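Local coordinates for protein glutamate--tRNA ligase, cytoplasmic (Saccharomyces cerevisiae, PDB 2HRA) that attaches glutamate to tRNA(Glu) in two steps, activating it first with ATP, and, through the N-terminal GST-fold domain described here, takes part in a complex with the cofactor Arc1p, at residues N87-K90 with E91-A94; K134-A137 with A138-A141. One frame throughout, in Å; residues are numbered along the deposited sequence.

Contact 1: residues N87-K90 with E91-A94; sequences NGDK and EQVA
Asp-89 caps the first turn of helix 90-104, its carboxylate turned back over the backbone NH groups of Glu-91 and Gln-92. Gln-92 N gives the better bond, 3.2 Å to Asp-89 OD1 at an N-H...O angle of 155°, and it comes from above the carboxylate plane, 56° out of it. Glu-91 N is closer to the same oxygen but poorly angled, so that bond is weak. Glu-91 CB lies beside Asp-89 OD1 at 3.1 Å, and the two carboxylates run side by side, pointing the same way. Asp-89 OD2 and Glu-91 OE1 are 4.8 Å apart, a like-charge pair that the helix start probably offsets. Asp-89 OD2 also lies 3.1 Å from Gln-92 CG. Lys-90 CB touches Glu-91 N, though the bond to CB points away from residues 91-94. The backbone takes over from there: Val-93 N reaches Asp-89 O at 2.8 Å and Ala-94 N reaches Lys-90 O at 2.9 Å, the first regular helical bonds. On the inner side, Val-93 CG2, lying beside its own backbone N, rests 3.9 Å from Gly-88 CA. A side chain on Gly-88 would run into that methyl, and its backbone angles would press a CB against the carbonyl O of Asn-87. The negative charge of Asp-89 faces first-turn amides that have no carbonyl of an earlier turn to bond to, and probably interacts favourably with the positive end of the helix dipole.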
loop_
_atom_site.group_PDB
_atom_site.type_symbol
_atom_site.label_atom_id
_atom_site.label_comp_id
_atom_site.label_asym_id
_atom_site.label_seq_id
_atom_site.Cartn_x
_atom_site.Cartn_y
_atom_site.Cartn_z
ATOM N N ASN A 87 -12.707 5.189 -9.224
ATOM C CA ASN A 87 -13.468 6.016 -8.282
ATOM C C ASN A 87 -12.595 7.045 -7.571
ATOM O O ASN A 87 -11.515 6.732 -7.084
ATOM C CB ASN A 87 -14.246 5.153 -7.272
ATOM C CG ASN A 87 -13.354 4.357 -6.327
ATOM O OD1 ASN A 87 -12.213 3.995 -6.645
ATOM N ND2 ASN A 87 -13.887 4.067 -5.151
ATOM N N GLY A 88 -13.072 8.276 -7.513
ATOM C CA GLY A 88 -12.295 9.386 -6.972
ATOM C C GLY A 88 -11.909 10.404 -8.040
ATOM O O GLY A 88 -11.376 10.042 -9.113
ATOM N N ASP A 89 -12.185 11.684 -7.771
ATOM C CA ASP A 89 -11.609 12.760 -8.577
ATOM C C ASP A 89 -10.106 12.571 -8.477
ATOM O O ASP A 89 -9.570 12.340 -7.384
ATOM C CB ASP A 89 -12.090 14.151 -8.103
ATOM C CG ASP A 89 -10.961 15.173 -7.980
ATOM O OD1 ASP A 89 -10.024 15.157 -8.804
ATOM O OD2 ASP A 89 -11.004 15.994 -7.040
ATOM N N LYS A 90 -9.439 12.631 -9.622
ATOM C CA LYS A 90 -8.022 12.286 -9.716
ATOM C C LYS A 90 -7.138 13.288 -8.983
ATOM O O LYS A 90 -6.125 12.905 -8.397
ATOM C CB LYS A 90 -7.599 12.155 -11.182
ATOM C CG LYS A 90 -8.167 10.909 -11.862
ATOM C CD LYS A 90 -7.631 10.738 -13.277
ATOM C CE LYS A 90 -8.709 10.288 -14.258
ATOM N NZ LYS A 90 -8.404 10.736 -15.666
ATOM N N GLU A 91 -7.524 14.564 -9.015
ATOM C CA GLU A 91 -6.852 15.592 -8.215
ATOM C C GLU A 91 -6.926 15.212 -6.723
ATOM O O GLU A 91 -5.929 15.257 -6.002
ATOM C CB GLU A 91 -7.503 16.970 -8.456
ATOM C CG GLU A 91 -6.675 18.171 -7.952
ATOM C CD GLU A 91 -7.525 19.375 -7.529
ATOM O OE1 GLU A 91 -8.407 19.801 -8.308
ATOM O OE2 GLU A 91 -7.290 19.918 -6.421
ATOM N N GLN A 92 -8.107 14.813 -6.265
ATOM C CA GLN A 92 -8.263 14.472 -4.854
ATOM C C GLN A 92 -7.547 13.162 -4.529
ATOM O O GLN A 92 -6.935 13.049 -3.474
ATOM C CB GLN A 92 -9.737 14.458 -4.418
ATOM C CG GLN A 92 -10.289 15.865 -4.076
ATOM C CD GLN A 92 -9.640 16.460 -2.839
ATOM O OE1 GLN A 92 -8.903 17.433 -2.921
ATOM N NE2 GLN A 92 -9.893 15.853 -1.690
ATOM N N VAL A 93 -7.573 12.183 -5.427
ATOM C CA VAL A 93 -6.801 10.965 -5.163
ATOM C C VAL A 93 -5.300 11.260 -5.077
ATOM O O VAL A 93 -4.608 10.786 -4.153
ATOM C CB VAL A 93 -7.074 9.877 -6.208
ATOM C CG1 VAL A 93 -6.027 8.780 -6.094
ATOM C CG2 VAL A 93 -8.480 9.342 -6.021
ATOM N N ALA A 94 -4.799 12.059 -6.012
ATOM C CA ALA A 94 -3.376 12.439 -5.989
ATOM C C ALA A 94 -2.930 13.090 -4.691
ATOM O O ALA A 94 -1.832 12.840 -4.240
ATOM C CB ALA A 94 -3.044 13.333 -7.155
#

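Contact 2: residues K134-A137 with A138-A141; sequences KYSA and ADVA
The chain runs extended through Tyr-135 and Ser-136, then turns into helix 137-148 at Ala-137. Ser-136 O receives Val-140 N at 3.2 Å, as well as a weak bond from Asp-139 N; one residue on, Ala-141 N bonds to Ala-137 O at 3.0 Å. Side chains complete the start of the helix. Ser-136 OG sits between its own N and carbonyl carbon (chi1 72°), which brings it to 3.1 Å from Ala-138 N, from which it accepts a hydrogen bond. In return Asp-139 OD1 takes the NH of Ser-136 on its anti lone pair, 2.9 Å and nearly straight at 174°. This reciprocal pair is a capping box, at the buried N-terminus of helix 137-148. Tyr-135, just before the N-cap, and Val-140, four residues after it, form a hydrophobic staple, the ring meeting Val-140 CG2 obliquely with Tyr-135 CD1 at 4.2 Å; box and staple together are consistent with a recognised feature of the GST fold. A water joins the two capping side chains, donating to Asp-139 OD1 and hydrogen-bonded to Ser-136 OG. Asp-139 OD2 is held by Trp-167 NE1 and Ile-129 N, and an alanine here would probably leave those donors and Ser-136 N without their acceptor. Tyr-135 CB packs against the carboxylate, 3.5 Å from Asp-139 OD1.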
loop_
_atom_site.group_PDB
_atom_site.type_symbol
_atom_site.label_atom_id
_atom_site.label_comp_id
_atom_site.label_asym_id
_atom_site.label_seq_id
_atom_site.Cartn_x
_atom_site.Cartn_y
_atom_site.Cartn_z
ATOM N N LYS A 134 -17.101 2.424 -1.802
ATOM C CA LYS A 134 -15.956 1.607 -2.204
ATOM C C LYS A 134 -14.711 2.328 -1.734
ATOM O O LYS A 134 -14.676 3.546 -1.785
ATOM C CB LYS A 134 -15.861 1.557 -3.757
ATOM C CG LYS A 134 -16.227 0.280 -4.423
ATOM C CD LYS A 134 -16.683 0.514 -5.870
ATOM C CE LYS A 134 -15.595 1.096 -6.773
ATOM N NZ LYS A 134 -15.935 0.883 -8.209
ATOM N N TYR A 135 -13.684 1.608 -1.304
ATOM C CA TYR A 135 -12.389 2.291 -1.099
ATOM C C TYR A 135 -11.803 2.668 -2.453
ATOM O O TYR A 135 -12.238 2.182 -3.527
ATOM C CB TYR A 135 -11.376 1.497 -0.248
ATOM C CG TYR A 135 -11.044 0.120 -0.802
ATOM C CD1 TYR A 135 -10.227 -0.039 -1.930
ATOM C CD2 TYR A 135 -11.542 -1.015 -0.203
ATOM C CE1 TYR A 135 -9.959 -1.295 -2.441
ATOM C CE2 TYR A 135 -11.258 -2.280 -0.711
ATOM C CZ TYR A 135 -10.477 -2.416 -1.826
ATOM O OH TYR A 135 -10.226 -3.681 -2.327
ATOM N N SER A 136 -10.850 3.577 -2.409
ATOM C CA SER A 136 -10.171 4.058 -3.606
ATOM C C SER A 136 -8.667 3.889 -3.455
ATOM O O SER A 136 -8.158 3.425 -2.427
ATOM C CB SER A 136 -10.511 5.536 -3.828
ATOM O OG SER A 136 -9.830 6.317 -2.847
ATOM N N ALA A 137 -7.960 4.318 -4.484
ATOM C CA ALA A 137 -6.508 4.333 -4.514
ATOM C C ALA A 137 -5.960 5.152 -3.381
ATOM O O ALA A 137 -4.846 4.897 -2.904
ATOM C CB ALA A 137 -5.994 4.894 -5.901
ATOM N N ALA A 138 -6.699 6.167 -2.952
ATOM C CA ALA A 138 -6.258 6.962 -1.812
ATOM C C ALA A 138 -6.072 6.059 -0.567
ATOM O O ALA A 138 -5.085 6.160 0.173
ATOM C CB ALA A 138 -7.274 8.109 -1.544
ATOM N N ASP A 139 -7.059 5.202 -0.320
ATOM C CA ASP A 139 -7.037 4.303 0.815
ATOM C C ASP A 139 -5.891 3.303 0.679
ATOM O O ASP A 139 -5.237 2.965 1.657
ATOM C CB ASP A 139 -8.379 3.553 0.926
ATOM C CG ASP A 139 -9.540 4.484 1.144
ATOM O OD1 ASP A 139 -10.268 4.757 0.150
ATOM O OD2 ASP A 139 -9.710 4.971 2.287
ATOM N N VAL A 140 -5.642 2.832 -0.541
ATOM C CA VAL A 140 -4.626 1.798 -0.760
ATOM C C VAL A 140 -3.255 2.350 -0.454
ATOM O O VAL A 140 -2.446 1.723 0.231
ATOM C CB VAL A 140 -4.715 1.260 -2.213
ATOM C CG1 VAL A 140 -3.600 0.315 -2.526
ATOM C CG2 VAL A 140 -6.074 0.586 -2.447
ATOM N N ALA A 141 -3.005 3.550 -0.933
ATOM C CA ALA A 141 -1.730 4.188 -0.717
ATOM C C ALA A 141 -1.508 4.507 0.750
ATOM O O ALA A 141 -0.404 4.275 1.267
ATOM C CB ALA A 141 -1.613 5.449 -1.590
HETATM O O HOH W 1 -11.525 6.874 -0.843
#

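In the fold
Both contacts are helix starts, but contact 1 lies on the surface, its centre about 16 Å from the centre of the chain, and contact 2 is buried, its centre about 9 Å from that point. They begin neighbouring helices, 90-104 and 137-148, and touch directly: Asn-87 ND2 probably donates to Tyr-135 O at 3.0 Å, and Val-93 CG1 meets Ala-137 CB at 3.9 Å. At 87-94 a lone aspartate caps its helix among exposed, charged residues. At 134-141 the cap is reciprocal, and small side chains probably allow close approach to helix 90-104: Ala-138 meets Trp-96, and Ala-141 meets Val-97. The two outside partners of Asp-139 lie one in each of the regions 124-133 and 159-175 that interact with Arc1p.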